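Putative rhamnosidase (Streptomyces avermitilis, PDB 3W5M) hydrolyses terminal alpha-L-rhamnose from plant flavonoids such as naringin and from gum arabic, and binds L-rhamnose through a calcium-dependent carbohydrate-binding module. Local coordinates at residues S813-T818 and A833-A838; L819-V824 and T854-P859; P755-A760 and T798-S803. One frame throughout, in Å; residues are numbered along the deposited sequence.

Contact 1: S813-T818 and A833-A838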
loop_
_atom_site.group_PDB
_atom_site.type_symbol
_atom_site.label_atom_id
_atom_site.label_comp_id
_atom_site.label_asym_id
_atom_site.label_seq_id
_atom_site.Cartn_x
_atom_site.Cartn_y
_atom_site.Cartn_z
ATOM N N SER A 813 23.665 7.695 15.544
ATOM C CA SER A 813 22.888 6.448 15.529
ATOM C C SER A 813 23.491 5.328 16.358
ATOM O O SER A 813 22.745 4.569 16.969
ATOM C CB SER A 813 22.626 5.966 14.101
ATOM O OG SER A 813 21.625 6.770 13.544
ATOM N N ALA A 814 24.827 5.254 16.408
ATOM C CA ALA A 814 25.537 4.297 17.266
ATOM C C ALA A 814 25.145 4.435 18.735
ATOM O O ALA A 814 24.973 3.428 19.424
ATOM C CB ALA A 814 27.054 4.418 17.110
ATOM N N TYR A 815 24.967 5.666 19.205
ATOM C CA TYR A 815 24.577 5.879 20.588
ATOM C C TYR A 815 23.084 5.712 20.771
ATOM O O TYR A 815 22.637 5.074 21.721
ATOM C CB TYR A 815 25.037 7.245 21.063
ATOM C CG TYR A 815 26.540 7.296 21.070
ATOM C CD1 TYR A 815 27.271 6.449 21.911
ATOM C CD2 TYR A 815 27.234 8.152 20.216
ATOM C CE1 TYR A 815 28.653 6.478 21.918
ATOM C CE2 TYR A 815 28.622 8.182 20.211
ATOM C CZ TYR A 815 29.321 7.342 21.051
ATOM O OH TYR A 815 30.699 7.366 21.050
ATOM N N VAL A 816 22.316 6.297 19.855
ATOM C CA VAL A 816 20.873 6.141 19.892
ATOM C C VAL A 816 20.500 4.668 20.044
ATOM O O VAL A 816 19.714 4.316 20.936
ATOM C CB VAL A 816 20.196 6.727 18.630
ATOM C CG1 VAL A 816 18.736 6.268 18.566
ATOM C CG2 VAL A 816 20.234 8.259 18.674
ATOM N N LEU A 817 21.049 3.815 19.186
ATOM C CA LEU A 817 20.616 2.424 19.146
ATOM C C LEU A 817 21.030 1.642 20.386
ATOM O O LEU A 817 20.250 0.833 20.909
ATOM C CB LEU A 817 21.130 1.721 17.895
ATOM C CG LEU A 817 20.334 2.143 16.648
ATOM C CD1 LEU A 817 21.088 1.786 15.389
ATOM C CD2 LEU A 817 18.944 1.525 16.628
ATOM N N THR A 818 22.259 1.878 20.848
ATOM C CA THR A 818 22.748 1.191 22.040
ATOM C C THR A 818 22.011 1.636 23.286
ATOM O O THR A 818 21.712 0.786 24.130
ATOM C CB THR A 818 24.263 1.384 22.237
ATOM O OG1 THR A 818 24.546 2.789 22.355
ATOM C CG2 THR A 818 24.992 0.790 21.065
ATOM N N ALA A 833 25.232 8.908 26.558
ATOM C CA ALA A 833 24.261 9.956 26.267
ATOM C C ALA A 833 24.904 11.353 26.178
ATOM O O ALA A 833 24.494 12.180 25.340
ATOM C CB ALA A 833 23.124 9.944 27.282
ATOM N N ASP A 834 25.887 11.620 27.050
ATOM C CA ASP A 834 26.655 12.867 27.008
ATOM C C ASP A 834 27.329 13.047 25.639
ATOM O O ASP A 834 27.326 14.153 25.074
ATOM C CB ASP A 834 27.741 12.882 28.112
ATOM C CG ASP A 834 27.197 13.284 29.507
ATOM O OD1 ASP A 834 26.081 13.852 29.615
ATOM O OD2 ASP A 834 27.917 13.042 30.515
ATOM N N ARG A 835 27.930 11.964 25.143
ATOM C CA ARG A 835 28.600 11.900 23.849
ATOM C C ARG A 835 27.627 12.129 22.669
ATOM O O ARG A 835 28.000 12.721 21.661
ATOM C CB ARG A 835 29.326 10.559 23.701
ATOM C CG ARG A 835 30.165 10.409 22.444
ATOM C CD ARG A 835 31.095 11.603 22.252
ATOM N NE ARG A 835 31.912 11.527 21.043
ATOM C CZ ARG A 835 32.509 12.582 20.481
ATOM N NH1 ARG A 835 32.372 13.788 21.013
ATOM N NH2 ARG A 835 33.232 12.441 19.385
ATOM N N LEU A 836 26.390 11.651 22.813
ATOM C CA LEU A 836 25.360 11.842 21.799
ATOM C C LEU A 836 25.031 13.310 21.677
ATOM O O LEU A 836 25.010 13.866 20.566
ATOM C CB LEU A 836 24.089 11.060 22.171
ATOM C CG LEU A 836 22.858 11.249 21.276
ATOM C CD1 LEU A 836 23.125 10.822 19.818
ATOM C CD2 LEU A 836 21.707 10.469 21.905
ATOM N N VAL A 837 24.785 13.928 22.826
ATOM C CA VAL A 837 24.486 15.343 22.913
ATOM C C VAL A 837 25.644 16.167 22.346
ATOM O O VAL A 837 25.416 17.200 21.704
ATOM C CB VAL A 837 24.178 15.757 24.360
ATOM C CG1 VAL A 837 23.994 17.260 24.474
ATOM C CG2 VAL A 837 22.911 15.054 24.840
ATOM N N ALA A 838 26.866 15.695 22.584
ATOM C CA ALA A 838 28.068 16.379 22.118
ATOM C C ALA A 838 28.122 16.376 20.591
ATOM O O ALA A 838 28.469 17.397 19.978
ATOM C CB ALA A 838 29.319 15.727 22.702
#
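Two successive helices of the (alpha/alpha)6-barrel, 812-820 and 829-842, meet here, with Tyr815 and Val816 on the first packed against Arg835 and Leu836 on the second. The segment axes come within 9.3 Å of each other and run at 144°, so the helices are antiparallel but clearly splayed. The backbones are nearest at Tyr815 and Leu836, whose CA atoms are 6.1 Å apart.

Tyr815 supplies the largest surface. Its CG lies beside the backbone N and anti to the carbonyl carbon (chi1 -65°), which sends the ring across to the aliphatic stem of Arg835. CB of Arg835 sits over one ring face, displaced toward the rim, and Arg835 CG comes within 3.4 Å of Tyr815 OH. The Arg835 chain bends at chi2, and its guanidinium plane stands at 74° to the ring. The phenol oxygen lies near the guanidinium plane at its edge, yet both groups find their bonds elsewhere: Tyr815 OH with Asp810 OD1 and Val807 N, Arg835 NH2 in a salt bridge with Asp810 OD2. One carboxylate thus holds the polar ends of both side chains.

At Leu836 the contact is purely apolar. Tyr815 CB rests 4.1 Å from Leu836 CB, and Val816 CG2 meets Leu836 CD1 at 4.0 Å, next to Leu857 and Leu861 of helix 854-863. Apolar contact at Leu836 beside a polar end gathered on Asp810 makes up this antiparallel packing of helices that follow each other in the chain, within the (alpha/alpha)6-barrel domain of this glycoside hydrolase.

Contact 2: L819-V824 and T854-P859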
loop_
_atom_site.group_PDB
_atom_site.type_symbol
_atom_site.label_atom_id
_atom_site.label_comp_id
_atom_site.label_asym_id
_atom_site.label_seq_id
_atom_site.Cartn_x
_atom_site.Cartn_y
_atom_site.Cartn_z
ATOM N N LEU A 819 21.702 2.931 23.407
ATOM C CA LEU A 819 20.924 3.419 24.546
ATOM C C LEU A 819 19.484 2.905 24.489
ATOM O O LEU A 819 18.927 2.452 25.504
ATOM C CB LEU A 819 20.952 4.943 24.645
ATOM C CG LEU A 819 22.329 5.455 25.084
ATOM C CD1 LEU A 819 22.432 6.918 24.699
ATOM C CD2 LEU A 819 22.530 5.245 26.592
ATOM N N SER A 820 18.902 2.948 23.292
ATOM C CA SER A 820 17.519 2.504 23.089
ATOM C C SER A 820 17.292 1.025 23.435
ATOM O O SER A 820 16.303 0.687 24.084
ATOM C CB SER A 820 17.093 2.728 21.633
ATOM O OG SER A 820 15.691 2.579 21.537
ATOM N N MET A 821 18.186 0.172 22.971
ATOM C CA MET A 821 18.059 -1.276 23.063
ATOM C C MET A 821 18.694 -1.834 24.339
ATOM O O MET A 821 18.788 -3.046 24.507
ATOM C CB MET A 821 18.642 -1.964 21.826
ATOM C CG MET A 821 17.919 -1.578 20.530
ATOM S SD MET A 821 18.743 -2.182 19.058
ATOM C CE MET A 821 17.512 -1.721 17.810
ATOM N N ASN A 822 19.105 -0.926 25.217
ATOM C CA ASN A 822 19.670 -1.258 26.536
ATOM C C ASN A 822 20.921 -2.096 26.403
ATOM O O ASN A 822 21.104 -3.099 27.112
ATOM C CB ASN A 822 18.595 -1.895 27.441
ATOM C CG ASN A 822 17.387 -0.985 27.615
ATOM O OD1 ASN A 822 17.539 0.188 27.936
ATOM N ND2 ASN A 822 16.184 -1.510 27.365
ATOM N N LEU A 823 21.795 -1.661 25.481
ATOM C CA LEU A 823 23.016 -2.377 25.184
ATOM C C LEU A 823 24.245 -1.784 25.892
ATOM O O LEU A 823 25.178 -2.518 26.144
ATOM C CB LEU A 823 23.241 -2.513 23.681
ATOM C CG LEU A 823 22.107 -3.301 22.979
ATOM C CD1 LEU A 823 22.253 -3.245 21.471
ATOM C CD2 LEU A 823 22.019 -4.755 23.424
ATOM N N VAL A 824 24.211 -0.494 26.229
ATOM C CA VAL A 824 25.314 0.157 26.956
ATOM C C VAL A 824 25.300 -0.380 28.398
ATOM O O VAL A 824 24.255 -0.392 29.027
ATOM C CB VAL A 824 25.125 1.693 27.021
ATOM C CG1 VAL A 824 26.320 2.359 27.676
ATOM C CG2 VAL A 824 24.915 2.298 25.642
ATOM N N THR A 854 16.739 7.442 13.470
ATOM C CA THR A 854 15.757 8.518 13.660
ATOM C C THR A 854 14.561 8.216 14.585
ATOM O O THR A 854 14.215 9.055 15.397
ATOM C CB THR A 854 15.278 9.104 12.308
ATOM O OG1 THR A 854 16.415 9.663 11.636
ATOM C CG2 THR A 854 14.202 10.209 12.492
ATOM N N PRO A 855 13.922 7.028 14.450
ATOM C CA PRO A 855 12.736 6.772 15.275
ATOM C C PRO A 855 13.047 6.703 16.765
ATOM O O PRO A 855 12.166 6.953 17.581
ATOM C CB PRO A 855 12.248 5.402 14.772
ATOM C CG PRO A 855 13.435 4.747 14.212
ATOM C CD PRO A 855 14.271 5.856 13.627
ATOM N N ARG A 856 14.299 6.383 17.103
ATOM C CA ARG A 856 14.708 6.213 18.507
ATOM C C ARG A 856 15.429 7.438 19.089
ATOM O O ARG A 856 15.716 7.486 20.286
ATOM C CB ARG A 856 15.575 4.936 18.646
ATOM C CG ARG A 856 14.884 3.651 18.173
ATOM C CD ARG A 856 15.796 2.427 18.118
ATOM N NE ARG A 856 15.057 1.211 17.736
ATOM C CZ ARG A 856 14.456 0.375 18.588
ATOM N NH1 ARG A 856 14.505 0.585 19.899
ATOM N NH2 ARG A 856 13.796 -0.685 18.126
ATOM N N LEU A 857 15.704 8.441 18.258
ATOM C CA LEU A 857 16.554 9.575 18.690
ATOM C C LEU A 857 15.908 10.476 19.753
ATOM O O LEU A 857 16.474 10.700 20.832
ATOM C CB LEU A 857 17.003 10.407 17.458
ATOM C CG LEU A 857 17.738 11.755 17.636
ATOM C CD1 LEU A 857 19.146 11.541 18.169
ATOM C CD2 LEU A 857 17.787 12.510 16.311
ATOM N N LEU A 858 14.729 11.013 19.468
ATOM C CA LEU A 858 14.098 11.897 20.431
ATOM C C LEU A 858 13.713 11.130 21.708
ATOM O O LEU A 858 13.893 11.661 22.822
ATOM C CB LEU A 858 12.926 12.710 19.841
ATOM C CG LEU A 858 13.168 13.739 18.711
ATOM C CD1 LEU A 858 12.016 14.722 18.597
ATOM C CD2 LEU A 858 14.477 14.513 18.893
ATOM N N PRO A 859 13.196 9.882 21.574
ATOM C CA PRO A 859 12.939 9.078 22.798
ATOM C C PRO A 859 14.192 8.839 23.695
ATOM O O PRO A 859 14.115 9.022 24.918
ATOM C CB PRO A 859 12.409 7.752 22.233
ATOM C CG PRO A 859 11.727 8.165 20.970
ATOM C CD PRO A 859 12.664 9.204 20.373
#
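Arg856 reaches over to Ser820 and Met821, and its guanidinium is met in two different ways, at its edge by a hydroxyl and over one face by a methyl. The edge contact is a hydrogen bond: Arg856 NH1 donates to Ser820 OG across 2.8 Å, with an angle of 158° at the hydrogen. The acceptor lies right in the guanidinium plane. Ser820 holds its OG anti to the backbone N (chi1 -167°), which turns the oxygen to the arginine and also lays it alongside the methylenes, 3.4 Å from Arg856 CD.

The second partner comes from above. Met821 runs out extended beyond CG and crosses the arginine at about a right angle, so that its CE methyl makes the nearest approach: CE stands 3.7 Å above the guanidinium plane, offset toward the rim, and 3.8 Å from Arg856 CZ. The arginine itself is extended as far as NE, and the turn at chi4 (-90°) swings the flat group out of line with its stem. Val816, Leu817 and His766 also touch Arg856.

With a leucine in place of Arg856, Ser820 OG would probably lose its donor across this contact, and the Met821 methyl the flat surface beneath it.

Met821 is the first residue to leave helical geometry, and Asn822, with positive phi, is the C-prime residue of a Schellman motif. The arginine of helix 854-863 therefore binds the final turn of helix 812-820 just where a Schellman motif ends it, a join between helices of the (alpha/alpha)6-barrel.

Contact 3: P755-A760 and T798-S803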
loop_
_atom_site.group_PDB
_atom_site.type_symbol
_atom_site.label_atom_id
_atom_site.label_comp_id
_atom_site.label_asym_id
_atom_site.label_seq_id
_atom_site.Cartn_x
_atom_site.Cartn_y
_atom_site.Cartn_z
ATOM N N PRO A 755 28.872 1.718 11.421
ATOM C CA PRO A 755 29.328 0.387 11.027
ATOM C C PRO A 755 28.196 -0.641 11.088
ATOM O O PRO A 755 27.487 -0.735 12.088
ATOM C CB PRO A 755 30.409 0.052 12.060
ATOM C CG PRO A 755 30.914 1.380 12.505
ATOM C CD PRO A 755 29.742 2.323 12.452
ATOM N N LYS A 756 28.027 -1.387 10.003
ATOM C CA LYS A 756 26.898 -2.299 9.855
ATOM C C LYS A 756 26.939 -3.490 10.810
ATOM O O LYS A 756 25.894 -4.048 11.119
ATOM C CB LYS A 756 26.753 -2.745 8.386
ATOM C CG LYS A 756 26.434 -1.588 7.446
ATOM C CD LYS A 756 26.587 -1.991 5.993
ATOM C CE LYS A 756 26.059 -0.896 5.092
ATOM N NZ LYS A 756 26.121 -1.359 3.680
ATOM N N ASP A 757 28.130 -3.884 11.291
ATOM C CA ASP A 757 28.212 -4.969 12.289
ATOM C C ASP A 757 27.705 -4.543 13.679
ATOM O O ASP A 757 27.102 -5.340 14.379
ATOM C CB ASP A 757 29.615 -5.603 12.380
ATOM C CG ASP A 757 30.722 -4.580 12.649
ATOM O OD1 ASP A 757 30.623 -3.420 12.195
ATOM O OD2 ASP A 757 31.721 -4.956 13.303
ATOM N N VAL A 758 27.921 -3.288 14.054
ATOM C CA VAL A 758 27.323 -2.712 15.270
ATOM C C VAL A 758 25.787 -2.752 15.142
ATOM O O VAL A 758 25.079 -3.198 16.049
ATOM C CB VAL A 758 27.795 -1.258 15.497
ATOM C CG1 VAL A 758 27.087 -0.606 16.682
ATOM C CG2 VAL A 758 29.304 -1.212 15.706
ATOM N N ILE A 759 25.296 -2.301 14.000
ATOM C CA ILE A 759 23.853 -2.321 13.718
ATOM C C ILE A 759 23.278 -3.725 13.766
ATOM O O ILE A 759 22.261 -3.969 14.437
ATOM C CB ILE A 759 23.516 -1.734 12.334
ATOM C CG1 ILE A 759 23.880 -0.240 12.215
ATOM C CG2 ILE A 759 22.055 -2.034 11.965
ATOM C CD1 ILE A 759 23.317 0.681 13.274
ATOM N N ALA A 760 23.904 -4.645 13.045
ATOM C CA ALA A 760 23.398 -5.992 12.927
ATOM C C ALA A 760 23.413 -6.725 14.253
ATOM O O ALA A 760 22.464 -7.429 14.585
ATOM C CB ALA A 760 24.172 -6.771 11.877
ATOM N N THR A 798 31.456 -6.086 24.746
ATOM C CA THR A 798 32.878 -6.384 24.595
ATOM C C THR A 798 33.441 -5.907 23.254
ATOM O O THR A 798 34.568 -5.390 23.197
ATOM C CB THR A 798 33.146 -7.881 24.809
ATOM O OG1 THR A 798 32.760 -8.220 26.146
ATOM C CG2 THR A 798 34.625 -8.214 24.622
ATOM N N ALA A 799 32.646 -6.049 22.193
ATOM C CA ALA A 799 33.120 -5.777 20.841
ATOM C C ALA A 799 33.084 -4.306 20.492
ATOM O O ALA A 799 33.991 -3.819 19.814
ATOM C CB ALA A 799 32.339 -6.608 19.811
ATOM N N TYR A 800 32.067 -3.586 20.964
ATOM C CA TYR A 800 31.800 -2.250 20.454
ATOM C C TYR A 800 31.734 -1.106 21.458
ATOM O O TYR A 800 31.691 0.066 21.045
ATOM C CB TYR A 800 30.518 -2.255 19.576
ATOM C CG TYR A 800 30.351 -3.459 18.664
ATOM C CD1 TYR A 800 31.225 -3.696 17.593
ATOM C CD2 TYR A 800 29.292 -4.359 18.861
ATOM C CE1 TYR A 800 31.049 -4.799 16.763
ATOM C CE2 TYR A 800 29.114 -5.464 18.049
ATOM C CZ TYR A 800 29.978 -5.680 16.997
ATOM O OH TYR A 800 29.778 -6.789 16.204
ATOM N N VAL A 801 31.743 -1.416 22.762
ATOM C CA VAL A 801 31.617 -0.387 23.773
ATOM C C VAL A 801 32.928 -0.282 24.543
ATOM O O VAL A 801 33.387 -1.269 25.122
ATOM C CB VAL A 801 30.446 -0.658 24.756
ATOM C CG1 VAL A 801 30.294 0.495 25.724
ATOM C CG2 VAL A 801 29.129 -0.859 24.004
ATOM N N ALA A 802 33.517 0.905 24.509
ATOM C CA ALA A 802 34.791 1.186 25.178
ATOM C C ALA A 802 34.623 1.660 26.641
ATOM O O ALA A 802 33.530 2.075 27.067
ATOM C CB ALA A 802 35.567 2.219 24.375
ATOM N N SER A 803 35.730 1.647 27.389
ATOM C CA SER A 803 35.720 1.948 28.827
ATOM C C SER A 803 35.169 3.301 29.175
ATOM O O SER A 803 34.666 3.480 30.286
ATOM C CB SER A 803 37.128 1.811 29.404
ATOM O OG SER A 803 37.475 0.443 29.405
HETATM O O HOH W 1 31.922 -7.064 14.560
#
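Tyr800, the last helical residue of 783-800, lays its ring against Val758 and Asp757 in the first turn of helix 756-777, and the three residues combine apolar packing with a polar edge.

The apolar part is a CH-pi contact. Val758 CG2 lies over the ring face, 4.1 Å from the centroid of the Tyr800 ring and 27° off its normal, with its closest carbon, Tyr800 CD1, at 3.7 Å. Val758 puts this branch beside its backbone N, anti to the carbonyl carbon. The backbone shares the same face, since Val758 CA stands above the ring centre; CB of the preceding residue, Ala799, covers the opposite face, and the ring is sandwiched between the two. Separately, Phe796 makes an edge-to-face contact with Tyr800.

The polar part gathers at the phenol end. Asp757 brings OD2 to 3.5 Å from Tyr800 CE1, its carboxylate plane almost perpendicular to the ring (85°), and no direct hydrogen bond joins the two side chains. A water does so instead: it donates to Asp757 OD2 over 2.5 Å, a short length best read with care, and lies 2.7 Å from Tyr800 OH, in the plane of the ring. The phenol is also hydrogen-bonded to Thr761 OG1, which in turn pairs with Asp757 O.

The charged part is a salt bridge from Asp757 OD2 to Lys808 NZ, a residue whose backbone bonds to that of Tyr800.

Besides Lys808, the N-terminal end of helix 756-777, in whose first turn Asp757 sits, probably stabilises its negative charge further. The chemistry implies a tyrosine fixed by carbon contacts at its ring and chiefly by Thr761 at its hydroxyl, with the carboxylate in van der Waals contact with the ring but hydrogen-bonded to the phenol only through the water.

Overall arrangement
Contacts 1 and 2 share helix 812-820, and their centres are 8 Å apart. Val816 bridges them, with its CG1 3.4 Å from Arg856 CB, while the probable hydrogen bond from Leu823 N to Thr818 O, 2.8 Å, links them along the chain. Contact 3 precedes both in sequence. Its centre is 13 Å from that of contact 1, which it touches through Ile759 CD1 and Leu817 CD1 at 3.3 Å. From contact 2 it stays about 5 Å away at the nearest atoms. All three belong to the catalytic (alpha/alpha)6-barrel, but only contact 2 comes near the rhamnose site: the side chains of Met821 and rhamnose-binding Trp695 are about 11 Å apart.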